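Local atomic coordinates of catechol 1,2 dioxygenase (Acinetobacter radioresistens, PDB entry 2XSU), a protein that probably catalyses the iron(III)-dependent intradiol cleavage of catechol by molecular oxygen to cis,cis-muconate, the first step of catechol breakdown in the beta-ketoadipate pathway. Residues A264-V269 with P283-T288; D135-E140 with A193-P198; G128-K133 with H160-G165; E140-D145 with N188-A193. The protein carries 1 engineered substitution. One frame throughout, in Å; residues are numbered along the deposited sequence.

Interaction 1 of 4, residues A264-V269 with P283-T288; sequences ATATDV and PFKHIT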
# COMPACT_ATOMS: atom_id res chain seq x y z
N ALA A 264 8.57 -33.59 5.10
CA ALA A 264 9.63 -34.45 5.60
C ALA A 264 9.31 -34.96 7.00
O ALA A 264 8.67 -34.28 7.81
CB ALA A 264 10.96 -33.68 5.61
N THR A 265 9.76 -36.18 7.29
CA THR A 265 9.64 -36.77 8.62
C THR A 265 10.96 -36.63 9.37
O THR A 265 12.03 -37.01 8.84
CB THR A 265 9.24 -38.26 8.49
OG1 THR A 265 7.95 -38.34 7.85
CG2 THR A 265 9.14 -38.92 9.85
N ALA A 266 10.90 -36.08 10.56
CA ALA A 266 12.10 -35.93 11.42
C ALA A 266 12.27 -37.24 12.16
O ALA A 266 11.41 -37.62 12.97
CB ALA A 266 11.90 -34.80 12.39
N THR A 267 13.36 -37.95 11.87
CA THR A 267 13.64 -39.18 12.57
C THR A 267 14.45 -38.91 13.84
O THR A 267 15.15 -37.89 13.94
CB THR A 267 14.33 -40.17 11.66
OG1 THR A 267 15.65 -39.73 11.38
CG2 THR A 267 13.57 -40.30 10.34
N ASP A 268 14.34 -39.80 14.84
CA ASP A 268 15.04 -39.61 16.11
C ASP A 268 16.25 -40.53 16.12
O ASP A 268 16.13 -41.71 15.79
CB ASP A 268 14.13 -39.98 17.29
CG ASP A 268 13.24 -38.82 17.73
OD1 ASP A 268 13.75 -37.91 18.43
OD2 ASP A 268 12.02 -38.86 17.43
N VAL A 269 17.41 -39.97 16.44
CA VAL A 269 18.64 -40.76 16.54
C VAL A 269 19.08 -40.77 17.99
O VAL A 269 19.48 -39.76 18.52
CB VAL A 269 19.76 -40.23 15.60
CG1 VAL A 269 21.00 -41.15 15.66
CG2 VAL A 269 19.27 -40.14 14.15
N PRO A 283 20.84 -37.41 21.89
CA PRO A 283 20.00 -37.68 20.73
C PRO A 283 19.71 -36.43 19.90
O PRO A 283 19.66 -35.32 20.43
CB PRO A 283 18.72 -38.19 21.36
CG PRO A 283 19.23 -39.03 22.48
CD PRO A 283 20.43 -38.25 23.03
N PHE A 284 19.54 -36.64 18.60
CA PHE A 284 19.20 -35.55 17.70
C PHE A 284 18.12 -36.00 16.72
O PHE A 284 17.77 -37.18 16.63
CB PHE A 284 20.46 -35.03 16.94
CG PHE A 284 21.16 -36.08 16.12
CD1 PHE A 284 20.95 -36.16 14.75
CD2 PHE A 284 22.05 -36.99 16.71
CE1 PHE A 284 21.57 -37.10 13.97
CE2 PHE A 284 22.70 -37.95 15.92
CZ PHE A 284 22.46 -38.02 14.56
N LYS A 285 17.59 -35.02 15.98
CA LYS A 285 16.64 -35.30 14.93
C LYS A 285 17.36 -35.26 13.62
O LYS A 285 18.33 -34.49 13.47
CB LYS A 285 15.53 -34.24 14.94
CG LYS A 285 14.75 -34.17 16.26
CD LYS A 285 13.68 -35.21 16.35
CE LYS A 285 12.71 -34.84 17.45
NZ LYS A 285 13.31 -35.06 18.80
N HIS A 286 16.88 -36.08 12.69
CA HIS A 286 17.47 -36.16 11.36
C HIS A 286 16.44 -36.07 10.23
O HIS A 286 15.45 -36.81 10.22
CB HIS A 286 18.29 -37.46 11.22
CG HIS A 286 19.02 -37.56 9.93
ND1 HIS A 286 18.42 -37.96 8.75
CD2 HIS A 286 20.32 -37.31 9.62
CE1 HIS A 286 19.32 -37.95 7.78
NE2 HIS A 286 20.48 -37.58 8.28
N ILE A 287 16.70 -35.19 9.26
CA ILE A 287 15.83 -35.06 8.09
C ILE A 287 16.65 -35.25 6.82
O ILE A 287 17.74 -34.67 6.69
CB ILE A 287 15.11 -33.69 8.08
CG1 ILE A 287 14.04 -33.71 9.18
CG2 ILE A 287 14.53 -33.38 6.69
CD1 ILE A 287 13.36 -32.38 9.42
N THR A 288 16.14 -36.10 5.92
CA THR A 288 16.66 -36.22 4.58
C THR A 288 15.80 -35.38 3.64
O THR A 288 14.56 -35.55 3.59
CB THR A 288 16.67 -37.70 4.08
OG1 THR A 288 17.49 -38.49 4.97
CG2 THR A 288 17.23 -37.83 2.64
O HOH W 1 13.78 -37.66 6.86
O HOH W 2 16.16 -37.60 19.35

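Interaction 2 of 4, residues D135-E140 with A193-P198; sequences DTLIIE and ALTTMP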
# COMPACT_ATOMS: atom_id res chain seq x y z
N ASP A 135 15.98 -28.96 20.34
CA ASP A 135 16.58 -30.16 19.74
C ASP A 135 17.58 -29.79 18.64
O ASP A 135 17.35 -28.85 17.86
CB ASP A 135 15.52 -31.08 19.11
CG ASP A 135 14.60 -31.74 20.12
OD1 ASP A 135 14.95 -31.81 21.32
OD2 ASP A 135 13.55 -32.24 19.68
N THR A 136 18.68 -30.53 18.61
CA THR A 136 19.60 -30.50 17.48
C THR A 136 18.96 -31.21 16.27
O THR A 136 18.25 -32.22 16.41
CB THR A 136 20.90 -31.23 17.85
OG1 THR A 136 21.57 -30.50 18.87
CG2 THR A 136 21.82 -31.33 16.67
N LEU A 137 19.15 -30.64 15.08
CA LEU A 137 18.66 -31.22 13.82
C LEU A 137 19.80 -31.29 12.83
O LEU A 137 20.50 -30.30 12.62
CB LEU A 137 17.55 -30.33 13.22
CG LEU A 137 17.10 -30.66 11.80
CD1 LEU A 137 16.46 -32.04 11.69
CD2 LEU A 137 16.11 -29.58 11.33
N ILE A 138 19.98 -32.46 12.22
CA ILE A 138 20.83 -32.60 11.03
C ILE A 138 19.93 -32.75 9.81
O ILE A 138 19.00 -33.61 9.79
CB ILE A 138 21.76 -33.82 11.14
CG1 ILE A 138 22.82 -33.54 12.21
CG2 ILE A 138 22.36 -34.16 9.75
CD1 ILE A 138 23.73 -34.73 12.58
N ILE A 139 20.18 -31.92 8.80
CA ILE A 139 19.52 -32.03 7.52
C ILE A 139 20.55 -32.45 6.51
O ILE A 139 21.64 -31.86 6.46
CB ILE A 139 18.97 -30.66 7.01
CG1 ILE A 139 18.13 -30.00 8.10
CG2 ILE A 139 18.20 -30.84 5.72
CD1 ILE A 139 17.78 -28.53 7.77
N GLU A 140 20.23 -33.45 5.70
CA GLU A 140 21.13 -33.78 4.59
C GLU A 140 20.42 -34.26 3.36
O GLU A 140 19.25 -34.68 3.41
CB GLU A 140 22.25 -34.72 5.00
CG GLU A 140 21.88 -36.12 5.32
CD GLU A 140 23.04 -36.86 6.03
OE1 GLU A 140 22.77 -37.78 6.79
OE2 GLU A 140 24.22 -36.51 5.84
N ALA A 193 23.63 -29.92 6.72
CA ALA A 193 23.48 -28.84 7.64
C ALA A 193 23.26 -29.35 9.07
O ALA A 193 22.35 -30.14 9.33
CB ALA A 193 22.30 -27.93 7.23
N LEU A 194 24.09 -28.88 9.98
CA LEU A 194 23.90 -29.10 11.42
C LEU A 194 23.24 -27.86 12.02
O LEU A 194 23.77 -26.74 11.95
CB LEU A 194 25.25 -29.43 12.11
CG LEU A 194 25.24 -29.51 13.65
CD1 LEU A 194 24.30 -30.60 14.18
CD2 LEU A 194 26.68 -29.71 14.18
N THR A 195 22.05 -28.03 12.58
CA THR A 195 21.26 -26.88 13.01
C THR A 195 20.37 -27.23 14.20
O THR A 195 20.70 -28.15 14.98
CB THR A 195 20.46 -26.30 11.78
OG1 THR A 195 19.90 -25.04 12.11
CG2 THR A 195 19.39 -27.27 11.27
N THR A 196 19.29 -26.47 14.37
CA THR A 196 18.31 -26.71 15.43
C THR A 196 16.92 -26.83 14.83
O THR A 196 16.69 -26.36 13.70
CB THR A 196 18.32 -25.62 16.50
OG1 THR A 196 18.19 -24.32 15.90
CG2 THR A 196 19.64 -25.67 17.28
N MET A 197 16.02 -27.52 15.53
CA MET A 197 14.65 -27.73 15.03
C MET A 197 13.89 -26.41 14.96
O MET A 197 13.73 -25.76 15.98
CB MET A 197 13.90 -28.67 15.99
CG MET A 197 14.18 -30.16 15.80
SD MET A 197 13.65 -30.83 14.21
CE MET A 197 12.35 -29.62 13.71
N PRO A 198 13.43 -25.98 13.75
CA PRO A 198 12.59 -24.78 13.72
C PRO A 198 11.21 -25.04 14.31
O PRO A 198 10.69 -26.15 14.23
CB PRO A 198 12.44 -24.50 12.22
CG PRO A 198 12.54 -25.81 11.58
CD PRO A 198 13.60 -26.56 12.41

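Interaction 3 of 4, residues G128-K133 with H160-G165; sequences GSESDK and HANSLG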
# COMPACT_ATOMS: atom_id res chain seq x y z
N GLY A 128 24.70 -21.93 18.68
CA GLY A 128 24.73 -22.69 19.93
C GLY A 128 24.06 -22.01 21.12
O GLY A 128 24.02 -22.59 22.23
N SER A 129 23.52 -20.79 20.92
CA SER A 129 22.92 -20.02 22.01
C SER A 129 21.62 -20.61 22.56
O SER A 129 21.14 -20.18 23.62
CB SER A 129 22.69 -18.56 21.63
OG SER A 129 21.73 -18.46 20.58
N GLU A 130 21.06 -21.58 21.84
CA GLU A 130 19.85 -22.27 22.29
C GLU A 130 20.10 -23.75 22.60
O GLU A 130 19.16 -24.53 22.67
CB GLU A 130 18.75 -22.16 21.23
CG GLU A 130 18.35 -20.73 20.89
CD GLU A 130 17.03 -20.65 20.11
OE1 GLU A 130 16.88 -21.38 19.11
OE2 GLU A 130 16.16 -19.84 20.51
N SER A 131 21.35 -24.15 22.81
CA SER A 131 21.68 -25.57 22.88
C SER A 131 21.04 -26.30 24.07
O SER A 131 20.90 -27.52 24.03
CB SER A 131 23.19 -25.79 22.84
OG SER A 131 23.79 -25.21 24.00
N ASP A 132 20.64 -25.55 25.09
CA ASP A 132 20.01 -26.16 26.27
C ASP A 132 18.49 -26.06 26.22
O ASP A 132 17.80 -26.41 27.20
CB ASP A 132 20.54 -25.55 27.58
CG ASP A 132 22.01 -25.86 27.85
OD1 ASP A 132 22.54 -26.90 27.38
OD2 ASP A 132 22.64 -25.03 28.56
N LYS A 133 17.93 -25.62 25.08
CA LYS A 133 16.48 -25.42 25.02
C LYS A 133 15.79 -25.82 23.73
O LYS A 133 14.58 -25.59 23.57
CB LYS A 133 16.10 -23.99 25.38
CG LYS A 133 16.61 -22.93 24.43
CD LYS A 133 16.26 -21.55 25.02
CE LYS A 133 16.49 -20.43 24.02
NZ LYS A 133 16.13 -19.08 24.60
N HIS A 160 15.95 -20.48 8.27
CA HIS A 160 14.80 -20.93 9.09
C HIS A 160 14.76 -20.21 10.46
O HIS A 160 15.73 -19.50 10.82
CB HIS A 160 14.78 -22.47 9.23
CG HIS A 160 15.85 -23.05 10.10
ND1 HIS A 160 15.82 -22.99 11.49
CD2 HIS A 160 16.96 -23.77 9.78
CE1 HIS A 160 16.88 -23.63 11.97
NE2 HIS A 160 17.58 -24.12 10.96
N ALA A 161 13.65 -20.41 11.16
CA ALA A 161 13.39 -19.82 12.48
C ALA A 161 14.10 -20.53 13.64
O ALA A 161 14.42 -21.75 13.59
CB ALA A 161 11.89 -19.76 12.75
N ASN A 162 14.33 -19.75 14.69
CA ASN A 162 14.87 -20.30 15.95
C ASN A 162 13.79 -20.98 16.81
O ASN A 162 12.66 -21.20 16.34
CB ASN A 162 15.68 -19.24 16.73
CG ASN A 162 14.81 -18.23 17.46
OD1 ASN A 162 13.56 -18.23 17.39
ND2 ASN A 162 15.48 -17.34 18.21
N SER A 163 14.15 -21.31 18.06
CA SER A 163 13.24 -22.09 18.93
C SER A 163 11.99 -21.33 19.37
O SER A 163 11.06 -21.95 19.89
CB SER A 163 13.98 -22.61 20.17
OG SER A 163 14.10 -21.60 21.15
N LEU A 164 12.01 -20.01 19.14
CA LEU A 164 10.89 -19.12 19.46
C LEU A 164 10.08 -18.73 18.22
O LEU A 164 9.09 -17.96 18.31
CB LEU A 164 11.39 -17.87 20.21
CG LEU A 164 12.34 -18.08 21.40
CD1 LEU A 164 12.70 -16.75 22.09
CD2 LEU A 164 11.77 -19.03 22.39
N GLY A 165 10.48 -19.25 17.05
CA GLY A 165 9.82 -18.91 15.79
C GLY A 165 10.29 -17.59 15.18
O GLY A 165 9.58 -17.04 14.33

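Interaction 4 of 4, residues E140-D145 with N188-A193; sequences EGTVTD and NGKYVA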
# COMPACT_ATOMS: atom_id res chain seq x y z
N GLU A 140 20.23 -33.45 5.70
CA GLU A 140 21.13 -33.78 4.59
C GLU A 140 20.42 -34.26 3.36
O GLU A 140 19.25 -34.68 3.41
CB GLU A 140 22.25 -34.72 5.00
CG GLU A 140 21.88 -36.12 5.32
CD GLU A 140 23.04 -36.86 6.03
OE1 GLU A 140 22.77 -37.78 6.79
OE2 GLU A 140 24.22 -36.51 5.84
N GLY A 141 21.10 -34.10 2.23
CA GLY A 141 20.52 -34.47 0.96
C GLY A 141 21.54 -34.49 -0.15
O GLY A 141 22.66 -34.00 0.02
N THR A 142 21.11 -35.06 -1.27
CA THR A 142 21.88 -35.06 -2.50
C THR A 142 21.13 -34.22 -3.52
O THR A 142 19.89 -34.30 -3.61
CB THR A 142 22.03 -36.51 -3.01
OG1 THR A 142 22.63 -37.32 -1.98
CG2 THR A 142 22.91 -36.57 -4.29
N VAL A 143 21.86 -33.42 -4.30
CA VAL A 143 21.26 -32.64 -5.38
C VAL A 143 21.59 -33.35 -6.69
O VAL A 143 22.76 -33.61 -6.99
CB VAL A 143 21.76 -31.18 -5.39
CG1 VAL A 143 21.12 -30.37 -6.55
CG2 VAL A 143 21.48 -30.50 -4.02
N THR A 144 20.55 -33.67 -7.46
CA THR A 144 20.71 -34.43 -8.71
C THR A 144 19.92 -33.79 -9.84
O THR A 144 19.08 -32.90 -9.63
CB THR A 144 20.21 -35.89 -8.55
OG1 THR A 144 18.81 -35.92 -8.25
CG2 THR A 144 20.99 -36.64 -7.48
N ASP A 145 20.18 -34.27 -11.06
CA ASP A 145 19.30 -33.97 -12.18
C ASP A 145 18.10 -34.94 -12.15
O ASP A 145 18.01 -35.79 -11.26
CB ASP A 145 20.07 -34.00 -13.52
CG ASP A 145 20.58 -35.39 -13.88
OD1 ASP A 145 20.14 -36.40 -13.29
OD2 ASP A 145 21.42 -35.45 -14.81
N ASN A 188 30.22 -35.52 -4.19
CA ASN A 188 29.18 -36.55 -4.24
C ASN A 188 27.75 -35.97 -4.38
O ASN A 188 26.77 -36.71 -4.29
CB ASN A 188 29.29 -37.49 -3.03
CG ASN A 188 30.69 -38.14 -2.90
OD1 ASN A 188 31.32 -38.10 -1.84
ND2 ASN A 188 31.18 -38.69 -3.99
N GLY A 189 27.68 -34.66 -4.63
CA GLY A 189 26.40 -33.95 -4.76
C GLY A 189 25.73 -33.72 -3.43
O GLY A 189 24.54 -33.38 -3.39
N LYS A 190 26.47 -33.90 -2.34
CA LYS A 190 25.89 -33.86 -0.99
C LYS A 190 26.02 -32.52 -0.29
O LYS A 190 27.01 -31.80 -0.46
CB LYS A 190 26.53 -34.93 -0.10
CG LYS A 190 26.13 -36.39 -0.39
CD LYS A 190 24.74 -36.78 0.21
CE LYS A 190 24.49 -36.32 1.67
NZ LYS A 190 25.38 -36.99 2.68
N TYR A 191 24.98 -32.16 0.48
CA TYR A 191 25.06 -31.12 1.49
C TYR A 191 24.65 -31.68 2.86
O TYR A 191 23.82 -32.58 2.96
CB TYR A 191 24.21 -29.88 1.11
CG TYR A 191 22.71 -30.11 1.33
CD1 TYR A 191 22.10 -29.66 2.51
CD2 TYR A 191 21.95 -30.79 0.39
CE1 TYR A 191 20.71 -29.91 2.76
CE2 TYR A 191 20.56 -31.02 0.60
CZ TYR A 191 19.97 -30.58 1.78
OH TYR A 191 18.63 -30.82 2.01
N VAL A 192 25.22 -31.11 3.92
CA VAL A 192 24.84 -31.43 5.29
C VAL A 192 24.77 -30.13 6.07
O VAL A 192 25.72 -29.33 6.07
CB VAL A 192 25.89 -32.37 5.98
CG1 VAL A 192 25.49 -32.67 7.43
CG2 VAL A 192 26.09 -33.64 5.19
N ALA A 193 23.63 -29.92 6.72
CA ALA A 193 23.48 -28.84 7.64
C ALA A 193 23.26 -29.35 9.07
O ALA A 193 22.35 -30.14 9.33
CB ALA A 193 22.30 -27.93 7.23

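Interaction 1 of 4, residues A264-V269 with P283-T288
V269 lies over one face of the F284 ring, and this is the tight part of an antiparallel strand pair in the mixed beta sheet of the intradiol dioxygenase domain. V269 CB sits 3.8 Å from the centroid of the F284 ring, a CH-pi contact displaced toward the rim. V269 CG1 reaches F284 CZ. The F284 ring can lie beneath V269 because its CG is set between the backbone N and carbonyl carbon (chi1 59°). V269 and F284 form a hydrogen-bonded pair, with V269 N to F284 O at 2.8 Å. T267 and H286 form the next one. H286 O there accepts twice, from T267 N at 2.9 Å and from T267 OG1 at 3.1 Å, and the two donors come from opposite faces of its plane. At the other end, A264 CB packs on I287 CG2.

The D268 and K285 side chains form the looser, polar side. They run side by side on the face opposite V269 and F284. K285 bends at chi2 and chi4 to bring NZ 2.9 Å from D268 OD1, a salt bridge on the syn side, somewhat out of the carboxylate plane. A water also donates to D268 OD1. Another water links T265 O to T288 N.

K285 NZ has a second acid partner, D135, and H286 NE2 bonds to E140. Helix 272-277 packs on V269 and F284. Strand 136-145 flanks 284-293, and strand 238-244 flanks 263-269.

Interaction 2 of 4, residues D135-E140 with A193-P198
L137 and T195 stand side by side as a hydrogen-bonded pair in the antiparallel ladder of strands 136-145 and 190-196, part of the mixed beta sheet of the intradiol dioxygenase domain. The L137 fork is the main bump. Its CD1 and CD2 methyls straddle M197 SD, each 4.0 Å from the sulfur. M197 is bent at chi2 and chi3, and its chain crosses L137 at about a right angle. L137 CD2 also meets T195 CG2 and, at 4.1 Å, P198 CD. I139 CD1 meets T195 CG2 as well, so L137 CD2, I139 CD1 and T195 CG2 make a compact cluster of three methyls.

The face bearing I138 and L194 has a second fit. L194 CD1 rests in the notch formed by T136 CG2 at 3.6 Å and I138 CG1 at 3.8 Å. The T136 methyl is brought there by lying anti to the backbone N.

T195 OG1 bonds outside the pair to H160, and P198 lies near the iron site, its side chain about 8 Å from the iron. Past the last bridge, M197 N still bonds to D135 O. One backbone bond is unusual: L137 N, 2.9 Å from T195 O, sits 53° out of that carbonyl plane.

Interaction 3 of 4, residues G128-K133 with H160-G165
Two type I beta turns, G128-S131 and N162-G165, are joined where two loops of the intradiol dioxygenase domain meet at the surface; E130 of the first holds S163 of the second. The E130 side chain is extended beyond CG (chi2 -166°) and spans the gap between backbones whose nearest CA atoms, of E130 and S163, are 7.4 Å apart. Its two oxygens do different work. E130 OE1 takes the backbone N-H of S163 on its syn lone pair at 2.9 Å. E130 OE2 takes the S163 hydroxyl, with OG at 2.8 Å. The carboxylate thus grips one residue by backbone and side chain together. The S163 OG position, between its backbone N and carbonyl carbon (chi1 81°), brings both donors to the same group.

N162 CB lies 3.4 Å from E130 OE1, and its amide plane is turned only 24° from the carboxylate. N162 OD1 accepts from L164 N in an Asx turn and from N166 N just beyond. These two bonds brace the turn, which is followed closely in the chain by the iron ligand Y167. K133 CE passes S163 OG at 3.9 Å. The hydroxyl of S163 approaches E130 OE2 from above the carboxylate, well out of its plane.

Interaction 4 of 4, residues E140-D145 with N188-A193
Y191 lays its ring against the backbone of G141, across an antiparallel ladder in the beta sheet of the intradiol dioxygenase domain. The peptide nitrogen of G141 sits 3.5 Å above the ring plane of Y191, offset toward the rim. Y191 CE2 is 3.5 Å from G141 CA. The ring reaches over its partner because Y191 CG lies between the backbone N and carbonyl carbon (chi1 76°). G141 has no side chain, and the ring packs directly on the main chain. V143 CG2 comes obliquely to the ring, more distantly. Y191 OH bonds to F289 O and to the hydroxyl of Y228, so both ends of this residue are held.

G141 and Y191 are also a hydrogen-bonded pair, with Y191 N to G141 O at 3.0 Å. V143 N bonds to G189 O at 2.8 Å, where the second strand is entered. G189, with positive phi, turns the chain into that strand; its O also lies 3.3 Å from T142 CA.

On the face with E140, T142 and V192, the K190 chain folds back at chi2, chi3 and chi4. Its CE then lies close to G141 O, and its NZ reaches E140 OE2 at 3.4 Å, a long and weak salt bridge. The other oxygen, E140 OE1, has firmer partners in H286 and R278. V192 CG2 stands beside E140, 3.5 Å from its OE2. The closest side-chain touch on this face is T142 OG1 against K190 CD, at 3.1 Å.

How the interactions relate
All four contacts belong to the dioxygenase domain. Interaction 3 opens first along the chain and interaction 1 comes last. Interactions 2 and 4 are successive parts of one ladder between strands 136-145 and 190-196. They share E140 and A193, their centres are 15 Å apart, and interaction 4 is nested inside the loop closed by interaction 2. In interaction 1, strand 284-293 runs beside 136-145, which joins the two ladders in one sheet; the centres of interactions 1 and 2 are about 8 Å apart. Interaction 3 alternates with interaction 2 along the chain. Its H160 bonds to T195 of interaction 2, so the loop before the iron ligand Y167 is anchored to these strands.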